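Local coordinates for protein ribokinase (Arabidopsis thaliana, PDB 6ILS) that is a PfkB-family kinase that phosphorylates D-ribose at O-5, using ATP and a divalent metal, to give D-ribose 5-phosphate, at residues G9-D14 and G115-A120; A43-C48 and I165-G170; A98-Q103 and N108-V113; V139-E144 and S148-V153. All blocks are in the same frame, centred on the assembly; numbering follows the deposited sequence.

Interaction 1: G9-D14 and G115-A120; sequences GSANAD and GANMKA. With RIB (alpha-D-ribofuranose), chain F.
Asn117 of the short helix 116-119 reaches the backbone of Ala11, just before strand 12-18, which leads into the ribose pocket of this PfkB-family kinase. Its CB points at segment 9-14 and packs beside the backbone O of Glu144. CG stands beside its own backbone N (chi1 -69°), which carries the amide up to Ala11. Asn117 OD1 accepts from Ala11 N at 2.9 Å, in a nearly straight bond (169° at the hydrogen). Asn117 OD1 also lies 3.4 Å from Ser10 CA, and a water lies within hydrogen-bonding reach of both Asn117 OD1 and Gly9 O. Asn117 ND2 donates to Ala11 O at 2.8 Å, with that oxygen close to the amide plane. One side chain thus satisfies both backbone polar groups of a buried alanine, much as a neighbouring strand would. With an alanine here, Ala11 N and O would lose these mates, and the chain before strand 12-18 is likely to shift. That strand brings Asp14 to the sugar, which is also bonded to Asp259, Glu144, Lys41 and Gly40. The carboxylate of Asp14 takes two ribose hydroxyls: O3 of the sugar donates to Asp14 OD2 at 2.6 Å, and O2 donates to Asp14 OD1.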
# COMPACT_ATOMS: atom_id res chain seq x y z
N GLY B 9 -14.81 -12.26 -8.79
CA GLY B 9 -13.39 -12.44 -8.63
C GLY B 9 -12.74 -11.43 -7.72
O GLY B 9 -13.38 -10.90 -6.80
N SER B 10 -11.47 -11.16 -8.01
CA SER B 10 -10.59 -10.42 -7.11
C SER B 10 -10.52 -8.92 -7.34
O SER B 10 -10.67 -8.44 -8.46
CB SER B 10 -9.19 -10.96 -7.24
OG SER B 10 -8.76 -10.87 -8.60
N ALA B 11 -10.21 -8.19 -6.27
CA ALA B 11 -9.90 -6.77 -6.33
C ALA B 11 -8.66 -6.54 -5.48
O ALA B 11 -8.62 -6.95 -4.34
CB ALA B 11 -11.08 -5.93 -5.84
N ASN B 12 -7.63 -5.93 -6.08
CA ASN B 12 -6.36 -5.65 -5.42
C ASN B 12 -5.99 -4.18 -5.50
O ASN B 12 -6.22 -3.56 -6.53
CB ASN B 12 -5.19 -6.43 -6.07
CG ASN B 12 -5.27 -7.91 -5.84
OD1 ASN B 12 -5.77 -8.37 -4.81
ND2 ASN B 12 -4.74 -8.68 -6.79
N ALA B 13 -5.38 -3.65 -4.45
CA ALA B 13 -4.61 -2.42 -4.62
C ALA B 13 -3.22 -2.86 -5.08
O ALA B 13 -2.59 -3.67 -4.42
CB ALA B 13 -4.55 -1.61 -3.33
N ASP B 14 -2.78 -2.33 -6.20
CA ASP B 14 -1.48 -2.68 -6.75
C ASP B 14 -0.44 -1.66 -6.29
O ASP B 14 -0.50 -0.51 -6.70
CB ASP B 14 -1.54 -2.74 -8.27
CG ASP B 14 -2.31 -3.97 -8.78
OD1 ASP B 14 -2.38 -4.98 -8.04
OD2 ASP B 14 -2.82 -3.92 -9.93
N GLY B 115 -5.96 -11.45 1.34
CA GLY B 115 -6.91 -10.65 2.09
C GLY B 115 -8.35 -11.08 1.91
O GLY B 115 -8.65 -12.28 1.89
N ALA B 116 -9.23 -10.10 1.75
CA ALA B 116 -10.66 -10.34 1.61
C ALA B 116 -10.95 -11.20 0.38
O ALA B 116 -11.96 -11.90 0.34
CB ALA B 116 -11.42 -9.03 1.53
N ASN B 117 -10.08 -11.14 -0.63
CA ASN B 117 -10.30 -11.92 -1.87
C ASN B 117 -10.33 -13.41 -1.59
O ASN B 117 -11.07 -14.17 -2.24
CB ASN B 117 -9.22 -11.63 -2.91
CG ASN B 117 -9.31 -10.23 -3.49
OD1 ASN B 117 -10.38 -9.74 -3.83
ND2 ASN B 117 -8.15 -9.58 -3.62
N MET B 118 -9.50 -13.83 -0.63
CA MET B 118 -9.36 -15.25 -0.31
C MET B 118 -10.12 -15.64 0.96
O MET B 118 -10.47 -16.81 1.13
CB MET B 118 -7.88 -15.62 -0.15
CG MET B 118 -7.09 -15.63 -1.44
SD MET B 118 -7.72 -16.79 -2.65
CE MET B 118 -7.29 -18.37 -1.93
N LYS B 119 -10.38 -14.68 1.83
CA LYS B 119 -10.82 -15.02 3.18
C LYS B 119 -12.18 -14.50 3.62
O LYS B 119 -12.67 -14.88 4.68
CB LYS B 119 -9.75 -14.56 4.18
CG LYS B 119 -8.47 -15.40 4.07
CD LYS B 119 -7.34 -14.82 4.91
CE LYS B 119 -6.14 -15.75 4.91
NZ LYS B 119 -5.00 -15.16 5.67
N ALA B 120 -12.83 -13.67 2.80
CA ALA B 120 -14.07 -13.04 3.23
C ALA B 120 -15.31 -13.58 2.54
O ALA B 120 -16.37 -12.94 2.58
CB ALA B 120 -13.99 -11.54 3.02
O5 RIB F . -3.77 -8.97 -14.40
C5 RIB F . -3.42 -7.87 -13.60
C4 RIB F . -3.65 -8.14 -12.26
O4 RIB F . -2.97 -9.40 -11.80
C3 RIB F . -2.89 -7.00 -11.46
O3 RIB F . -3.81 -5.82 -11.33
C2 RIB F . -2.48 -7.53 -10.39
O2 RIB F . -3.18 -7.03 -9.18
C1 RIB F . -2.66 -9.18 -10.55
O1 RIB F . -3.67 -9.63 -9.71
O HOH W 1 -12.99 -10.42 -4.04

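Interaction 2: A43-C48 and I165-G170; sequences ANQAAC and ILDVGG. With RIB (alpha-D-ribofuranose), chain F.
NE2 of Gln45 comes within 3.0 Å of OD2 of Asp167, the two side chains crossing at an angle. The bond is weak, bent to 124° at the hydrogen, although the amide and carboxylate planes are only 29° apart. The extended Gln45 chain (chi2 -179°) carries the amide from helix 41-51 towards strand 164-170, where Gln45 CA and Asp167 CA are 10.0 Å apart. Its stronger partner is Asp259, the predicted proton acceptor, whose OD1 also takes NE2; OE1 accepts from Gln142. One residue earlier, Asn44 ND2 gives a weak hydrogen bond to ribose O3 at 3.4 Å and another bond to Asp259. On the strand side, Asp167 OD1 accepts from Gly169 N at 2.9 Å, an Asx turn, with the N-H coming from above the carboxylate plane. The same oxygen makes a salt bridge to Lys225, a predicted ATP-binding residue. Were Asp167 an alanine, Lys225 is likely to lose its charge mate, Gly169 N its acceptor and Gln45 NE2 one of its two. The contact therefore belongs to the second shell of the active site. An amide between two carboxylates can offer an N-H to each, which links them and probably holds their orientation.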
# COMPACT_ATOMS: atom_id res chain seq x y z
N ALA B 43 -11.46 -7.11 -10.77
CA ALA B 43 -11.84 -5.71 -10.91
C ALA B 43 -11.42 -5.20 -12.29
O ALA B 43 -12.15 -4.42 -12.91
CB ALA B 43 -11.21 -4.84 -9.79
N ASN B 44 -10.26 -5.62 -12.77
CA ASN B 44 -9.80 -5.23 -14.12
C ASN B 44 -10.79 -5.65 -15.18
O ASN B 44 -11.12 -4.88 -16.08
CB ASN B 44 -8.44 -5.83 -14.46
CG ASN B 44 -7.31 -5.20 -13.70
OD1 ASN B 44 -7.46 -4.15 -13.09
ND2 ASN B 44 -6.13 -5.81 -13.79
N GLN B 45 -11.22 -6.90 -15.11
CA GLN B 45 -12.14 -7.42 -16.12
C GLN B 45 -13.49 -6.72 -16.07
O GLN B 45 -14.06 -6.40 -17.12
CB GLN B 45 -12.25 -8.94 -15.97
CG GLN B 45 -10.91 -9.57 -16.33
CD GLN B 45 -10.89 -11.08 -16.24
OE1 GLN B 45 -11.93 -11.73 -16.12
NE2 GLN B 45 -9.69 -11.65 -16.29
N ALA B 46 -13.98 -6.42 -14.86
CA ALA B 46 -15.24 -5.70 -14.73
C ALA B 46 -15.10 -4.28 -15.25
O ALA B 46 -15.98 -3.77 -15.95
CB ALA B 46 -15.71 -5.69 -13.27
N ALA B 47 -14.00 -3.62 -14.89
CA ALA B 47 -13.76 -2.26 -15.41
C ALA B 47 -13.74 -2.23 -16.93
O ALA B 47 -14.32 -1.33 -17.56
CB ALA B 47 -12.47 -1.69 -14.86
N CYS B 48 -13.10 -3.23 -17.53
CA CYS B 48 -13.06 -3.32 -18.99
C CYS B 48 -14.44 -3.43 -19.60
O CYS B 48 -14.81 -2.67 -20.51
CB CYS B 48 -12.19 -4.50 -19.40
SG CYS B 48 -12.18 -4.80 -21.17
N ILE B 165 -16.61 -18.24 -18.46
CA ILE B 165 -15.20 -18.18 -18.84
C ILE B 165 -14.32 -18.16 -17.61
O ILE B 165 -14.52 -17.34 -16.70
CB ILE B 165 -14.91 -16.90 -19.71
CG1 ILE B 165 -15.81 -16.88 -20.94
CG2 ILE B 165 -13.43 -16.84 -20.06
CD1 ILE B 165 -15.63 -15.66 -21.84
N LEU B 166 -13.35 -19.06 -17.58
CA LEU B 166 -12.38 -19.09 -16.51
C LEU B 166 -11.01 -18.67 -17.04
O LEU B 166 -10.39 -19.36 -17.85
CB LEU B 166 -12.30 -20.49 -15.87
CG LEU B 166 -11.18 -20.68 -14.86
CD1 LEU B 166 -11.39 -19.83 -13.58
CD2 LEU B 166 -11.04 -22.18 -14.49
N ASP B 167 -10.57 -17.51 -16.57
CA ASP B 167 -9.24 -17.01 -16.84
C ASP B 167 -8.34 -17.75 -15.88
O ASP B 167 -8.67 -17.88 -14.69
CB ASP B 167 -9.20 -15.48 -16.66
CG ASP B 167 -7.80 -14.90 -16.65
OD1 ASP B 167 -6.85 -15.55 -17.14
OD2 ASP B 167 -7.63 -13.77 -16.14
N VAL B 168 -7.22 -18.26 -16.37
CA VAL B 168 -6.38 -19.12 -15.56
C VAL B 168 -5.43 -18.27 -14.75
O VAL B 168 -4.76 -18.74 -13.83
CB VAL B 168 -5.62 -20.16 -16.44
CG1 VAL B 168 -4.76 -21.08 -15.59
CG2 VAL B 168 -6.62 -20.99 -17.18
N GLY B 169 -5.39 -16.97 -15.05
CA GLY B 169 -4.55 -16.05 -14.32
C GLY B 169 -4.86 -16.04 -12.83
O GLY B 169 -6.02 -16.13 -12.43
N GLY B 170 -3.80 -15.95 -12.03
CA GLY B 170 -3.91 -15.95 -10.58
C GLY B 170 -3.00 -17.01 -9.98
O GLY B 170 -1.81 -17.08 -10.31
O5 RIB F . -3.77 -8.97 -14.40
C5 RIB F . -3.42 -7.87 -13.60
C4 RIB F . -3.65 -8.14 -12.26
O4 RIB F . -2.97 -9.40 -11.80
C3 RIB F . -2.89 -7.00 -11.46
O3 RIB F . -3.81 -5.82 -11.33
C2 RIB F . -2.48 -7.53 -10.39
O2 RIB F . -3.18 -7.03 -9.18
C1 RIB F . -2.66 -9.18 -10.55
O1 RIB F . -3.67 -9.63 -9.71

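Interaction 3: A98-Q103 and N108-V113; sequences AVVMLQ and NSIIIV
The beta hairpin of strands 96-102 and 108-113 belongs to the four-stranded sheet that forms the lid of ribokinases, over the sugar site. Its strands run antiparallel, at 173° with axes 4.6 Å apart. Val99 faces Ile111 and Met101 faces Ser109 as hydrogen-bonded pairs. Val99 N donates to Ile111 O at 2.8 Å, and Ile111 N returns a bond to Val99 O. Met101 N reaches Ser109 O, while Ser109 N gives the longer bond to Met101 O at 3.2 Å. Ala98, Val100 and Leu102 share one face with Ile112, Ile110 and Asn108, their non-hydrogen-bonded partners.

On that face Val100 and Ile110 lie side by side. CG1 of Ile110 stands beside its own backbone N (chi1 -64°), and its extended chain carries CD1 along both methyls of Val100; CG1 of Val100 is 3.9 Å from CG1 of Ile110. The small Ala98 sets its CB 3.7 Å from Ile112 CG1. This end lies near the bound ribose, with Ala98 beside Asp14 of the next strand. At the other end CD2 of Leu102 rests against the side-chain amide of the exposed Asn108.

The other face, with Val99, Met101, Ser109 and Ile111, turns to the dimer. Val99 and Met101 pack on Val99 and Met101 of the second subunit, and residues 110-112 join a parallel beta ladder with a strand of that chain. Mostly apolar side chains line both faces: one borders the sugar site, and the other is consistent with a largely apolar dimer contact.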
# COMPACT_ATOMS: atom_id res chain seq x y z
N ALA B 98 -1.19 -6.27 -3.80
CA ALA B 98 -0.01 -6.87 -4.41
C ALA B 98 1.13 -5.86 -4.41
O ALA B 98 1.00 -4.77 -4.99
CB ALA B 98 -0.32 -7.32 -5.83
N VAL B 99 2.23 -6.20 -3.75
CA VAL B 99 3.43 -5.37 -3.80
C VAL B 99 4.24 -5.75 -5.03
O VAL B 99 4.83 -6.83 -5.09
CB VAL B 99 4.28 -5.53 -2.54
CG1 VAL B 99 5.57 -4.72 -2.67
CG2 VAL B 99 3.48 -5.10 -1.32
N VAL B 100 4.26 -4.86 -6.02
CA VAL B 100 4.95 -5.14 -7.27
C VAL B 100 6.28 -4.38 -7.33
O VAL B 100 6.31 -3.17 -7.59
CB VAL B 100 4.08 -4.77 -8.48
CG1 VAL B 100 4.75 -5.18 -9.78
CG2 VAL B 100 2.71 -5.42 -8.35
N MET B 101 7.38 -5.09 -7.08
CA MET B 101 8.71 -4.49 -7.11
C MET B 101 9.33 -4.51 -8.50
O MET B 101 9.90 -5.52 -8.92
CB MET B 101 9.62 -5.20 -6.12
CG MET B 101 9.19 -5.01 -4.69
SD MET B 101 9.64 -6.38 -3.63
CE MET B 101 9.04 -5.78 -2.06
N LEU B 102 9.22 -3.39 -9.21
CA LEU B 102 9.83 -3.22 -10.52
C LEU B 102 11.34 -2.96 -10.39
O LEU B 102 11.77 -2.11 -9.61
CB LEU B 102 9.17 -2.07 -11.28
CG LEU B 102 7.64 -1.99 -11.26
CD1 LEU B 102 7.17 -0.70 -11.92
CD2 LEU B 102 7.04 -3.19 -11.98
N GLN B 103 12.13 -3.69 -11.16
CA GLN B 103 13.58 -3.47 -11.17
C GLN B 103 14.00 -2.69 -12.41
O GLN B 103 13.22 -2.54 -13.35
CB GLN B 103 14.34 -4.79 -11.10
CG GLN B 103 14.42 -5.38 -9.71
CD GLN B 103 13.94 -6.81 -9.66
OE1 GLN B 103 13.39 -7.33 -10.63
NE2 GLN B 103 14.17 -7.47 -8.52
N ASN B 108 10.08 -8.23 -12.87
CA ASN B 108 9.18 -7.87 -11.77
C ASN B 108 9.11 -8.95 -10.71
O ASN B 108 8.96 -10.13 -11.03
CB ASN B 108 7.75 -7.60 -12.26
CG ASN B 108 7.70 -6.60 -13.37
OD1 ASN B 108 8.57 -5.74 -13.48
ND2 ASN B 108 6.67 -6.70 -14.21
N SER B 109 9.16 -8.54 -9.46
CA SER B 109 8.98 -9.45 -8.37
C SER B 109 7.71 -9.04 -7.62
O SER B 109 7.51 -7.86 -7.33
CB SER B 109 10.20 -9.46 -7.45
OG SER B 109 9.96 -10.25 -6.32
N ILE B 110 6.84 -10.01 -7.33
CA ILE B 110 5.53 -9.69 -6.78
C ILE B 110 5.20 -10.48 -5.51
O ILE B 110 5.41 -11.69 -5.45
CB ILE B 110 4.42 -9.92 -7.84
CG1 ILE B 110 4.63 -8.96 -9.01
CG2 ILE B 110 3.03 -9.74 -7.22
CD1 ILE B 110 3.49 -8.91 -9.99
N ILE B 111 4.70 -9.76 -4.50
CA ILE B 111 4.12 -10.37 -3.31
C ILE B 111 2.61 -10.09 -3.29
O ILE B 111 2.19 -8.93 -3.32
CB ILE B 111 4.74 -9.83 -2.01
CG1 ILE B 111 6.27 -9.98 -2.04
CG2 ILE B 111 4.16 -10.54 -0.80
CD1 ILE B 111 6.93 -9.63 -0.72
N ILE B 112 1.81 -11.15 -3.27
CA ILE B 112 0.36 -10.99 -3.30
C ILE B 112 -0.27 -11.33 -1.96
O ILE B 112 -0.02 -12.39 -1.38
CB ILE B 112 -0.28 -11.82 -4.44
CG1 ILE B 112 -0.15 -11.06 -5.75
CG2 ILE B 112 -1.76 -12.11 -4.15
CD1 ILE B 112 -0.75 -11.72 -6.95
N VAL B 113 -1.06 -10.39 -1.44
CA VAL B 113 -1.81 -10.61 -0.21
C VAL B 113 -3.25 -10.91 -0.59
O VAL B 113 -3.92 -10.07 -1.20
CB VAL B 113 -1.76 -9.38 0.74
CG1 VAL B 113 -2.59 -9.64 1.99
CG2 VAL B 113 -0.33 -9.03 1.09

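Interaction 4: V139-E144 and S148-V153; sequences VLLQRE and SINIQV. With RIB (alpha-D-ribofuranose), chain F.
Val153 of helix 147-158 packs on Leu141 and Val139 of strand 138-143, the first half of a beta-alpha-beta unit in the large central sheet. Helix and strand run nearly antiparallel, at 160°, with their axes 9.5 Å apart. The tight part is apolar and buried. CG1 of Val153 stands anti to its backbone N (chi1 168°), which brings it to both strand residues. Val153 CG1 lies 3.8 Å from Leu141 CD2 and 4.0 Å from Val139 CG1. Leu141 and Asn150 lie alongside, running opposite ways, and Leu141 CB comes 3.6 Å from Asn150 OD1.

Toward the C-terminal end of the strand the packing gives way to polar links. Asn150 ND2 donates to Gln142 O at 2.9 Å, with the carbonyl pointing almost straight at the amide nitrogen. A water sits between the same pair: its oxygen accepts from Gln142 N and lies 2.8 Å from Asn150 OD1. The buried backbone of Gln142 is thus bound through both its N and its O. On the helix side turned away from the strand, Ser148 is exposed, and Gln152 NE2 donates to Ser148 OG and also to Glu123 O.

At the strand end Arg143 forms a salt bridge with Asp147, just ahead of the helix segment. Glu144 instead turns to the sugar pocket, its OE1 taken by Ser10 and Lys41 N. Glu144 OE2 accepts from ribose O1 at 2.6 Å.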
# COMPACT_ATOMS: atom_id res chain seq x y z
N VAL B 139 -20.56 -15.03 -17.65
CA VAL B 139 -19.89 -14.92 -16.36
C VAL B 139 -18.39 -15.12 -16.52
O VAL B 139 -17.97 -16.03 -17.24
CB VAL B 139 -20.47 -15.96 -15.34
CG1 VAL B 139 -19.65 -15.99 -14.06
CG2 VAL B 139 -21.92 -15.64 -15.04
N LEU B 140 -17.59 -14.27 -15.87
CA LEU B 140 -16.13 -14.34 -15.93
C LEU B 140 -15.54 -14.60 -14.56
O LEU B 140 -15.88 -13.88 -13.62
CB LEU B 140 -15.50 -13.03 -16.46
CG LEU B 140 -15.88 -12.47 -17.81
CD1 LEU B 140 -14.81 -11.44 -18.28
CD2 LEU B 140 -16.09 -13.57 -18.83
N LEU B 141 -14.67 -15.60 -14.47
CA LEU B 141 -13.94 -15.98 -13.26
C LEU B 141 -12.44 -15.94 -13.53
O LEU B 141 -12.00 -16.04 -14.68
CB LEU B 141 -14.36 -17.40 -12.83
CG LEU B 141 -15.87 -17.65 -12.79
CD1 LEU B 141 -16.16 -19.15 -12.59
CD2 LEU B 141 -16.56 -16.79 -11.68
N GLN B 142 -11.64 -15.81 -12.46
CA GLN B 142 -10.20 -15.98 -12.55
C GLN B 142 -9.75 -16.84 -11.36
O GLN B 142 -10.58 -17.42 -10.67
CB GLN B 142 -9.45 -14.64 -12.55
CG GLN B 142 -10.18 -13.52 -13.27
CD GLN B 142 -11.37 -12.98 -12.47
OE1 GLN B 142 -11.30 -12.83 -11.23
NE2 GLN B 142 -12.45 -12.70 -13.16
N ARG B 143 -8.45 -16.91 -11.10
CA ARG B 143 -7.98 -17.74 -10.00
C ARG B 143 -7.30 -16.95 -8.90
O ARG B 143 -6.18 -17.27 -8.48
CB ARG B 143 -7.08 -18.83 -10.54
CG ARG B 143 -7.85 -19.65 -11.56
CD ARG B 143 -7.44 -21.11 -11.56
NE ARG B 143 -7.60 -21.76 -10.26
CZ ARG B 143 -6.63 -22.45 -9.68
NH1 ARG B 143 -5.44 -22.53 -10.28
NH2 ARG B 143 -6.82 -23.05 -8.51
N GLU B 144 -8.02 -15.95 -8.40
CA GLU B 144 -7.54 -15.08 -7.32
C GLU B 144 -8.56 -15.00 -6.19
O GLU B 144 -8.48 -14.13 -5.32
CB GLU B 144 -7.22 -13.67 -7.87
CG GLU B 144 -6.04 -13.64 -8.83
CD GLU B 144 -5.54 -12.22 -9.15
OE1 GLU B 144 -6.35 -11.25 -9.13
OE2 GLU B 144 -4.33 -12.08 -9.41
N SER B 148 -13.33 -23.03 -4.13
CA SER B 148 -14.67 -23.42 -3.69
C SER B 148 -15.73 -22.47 -4.18
O SER B 148 -16.80 -22.89 -4.61
CB SER B 148 -14.73 -23.50 -2.17
OG SER B 148 -16.09 -23.52 -1.76
N ILE B 149 -15.42 -21.18 -4.12
CA ILE B 149 -16.33 -20.15 -4.60
C ILE B 149 -16.49 -20.22 -6.11
O ILE B 149 -17.60 -20.12 -6.62
CB ILE B 149 -15.83 -18.75 -4.16
CG1 ILE B 149 -15.77 -18.68 -2.64
CG2 ILE B 149 -16.72 -17.66 -4.74
CD1 ILE B 149 -17.12 -18.93 -1.98
N ASN B 150 -15.37 -20.39 -6.83
CA ASN B 150 -15.47 -20.52 -8.29
C ASN B 150 -16.33 -21.70 -8.70
O ASN B 150 -17.10 -21.62 -9.65
CB ASN B 150 -14.09 -20.67 -8.93
CG ASN B 150 -13.40 -19.33 -9.15
OD1 ASN B 150 -14.06 -18.30 -9.31
ND2 ASN B 150 -12.09 -19.35 -9.14
N ILE B 151 -16.18 -22.81 -7.98
CA ILE B 151 -16.95 -24.02 -8.29
C ILE B 151 -18.44 -23.77 -8.11
O ILE B 151 -19.23 -24.06 -8.99
CB ILE B 151 -16.47 -25.22 -7.45
CG1 ILE B 151 -15.11 -25.69 -7.96
CG2 ILE B 151 -17.49 -26.36 -7.51
CD1 ILE B 151 -14.38 -26.62 -7.03
N GLN B 152 -18.81 -23.14 -7.00
CA GLN B 152 -20.21 -22.87 -6.74
C GLN B 152 -20.83 -21.92 -7.77
O GLN B 152 -21.99 -22.08 -8.15
CB GLN B 152 -20.38 -22.28 -5.32
CG GLN B 152 -19.97 -23.25 -4.21
CD GLN B 152 -20.07 -22.62 -2.83
OE1 GLN B 152 -21.14 -22.13 -2.43
NE2 GLN B 152 -18.96 -22.60 -2.11
N VAL B 153 -20.07 -20.92 -8.21
CA VAL B 153 -20.60 -19.98 -9.19
C VAL B 153 -20.81 -20.68 -10.54
O VAL B 153 -21.86 -20.55 -11.17
CB VAL B 153 -19.65 -18.77 -9.36
CG1 VAL B 153 -20.03 -17.94 -10.59
CG2 VAL B 153 -19.67 -17.92 -8.10
O5 RIB F . -3.77 -8.97 -14.40
C5 RIB F . -3.42 -7.87 -13.60
C4 RIB F . -3.65 -8.14 -12.26
O4 RIB F . -2.97 -9.40 -11.80
C3 RIB F . -2.89 -7.00 -11.46
O3 RIB F . -3.81 -5.82 -11.33
C2 RIB F . -2.48 -7.53 -10.39
O2 RIB F . -3.18 -7.03 -9.18
C1 RIB F . -2.66 -9.18 -10.55
O1 RIB F . -3.67 -9.63 -9.71
O HOH W 2 -13.07 -15.78 -9.91

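From the N terminus, segment 9-14 runs from the central sheet into the lid sheet, and interaction 1 closes its loop only at residues 115-120. Interaction 3 is a hairpin of short span inside that loop, and its strand 96-102 pairs with strand 12-18. Interaction 2 starts at helix 41-51, within the first loop, and closes at strand 164-170, beyond it, so interactions 1 and 2 cross. Interaction 4 opens after interaction 1 has closed and lies wholly within the loop of interaction 2; strands 138-143 and 164-170 are neighbours. Interactions 1, 2 and 4 each bring a residue to the ribose, joining lid, helix 41-51 and central sheet around it.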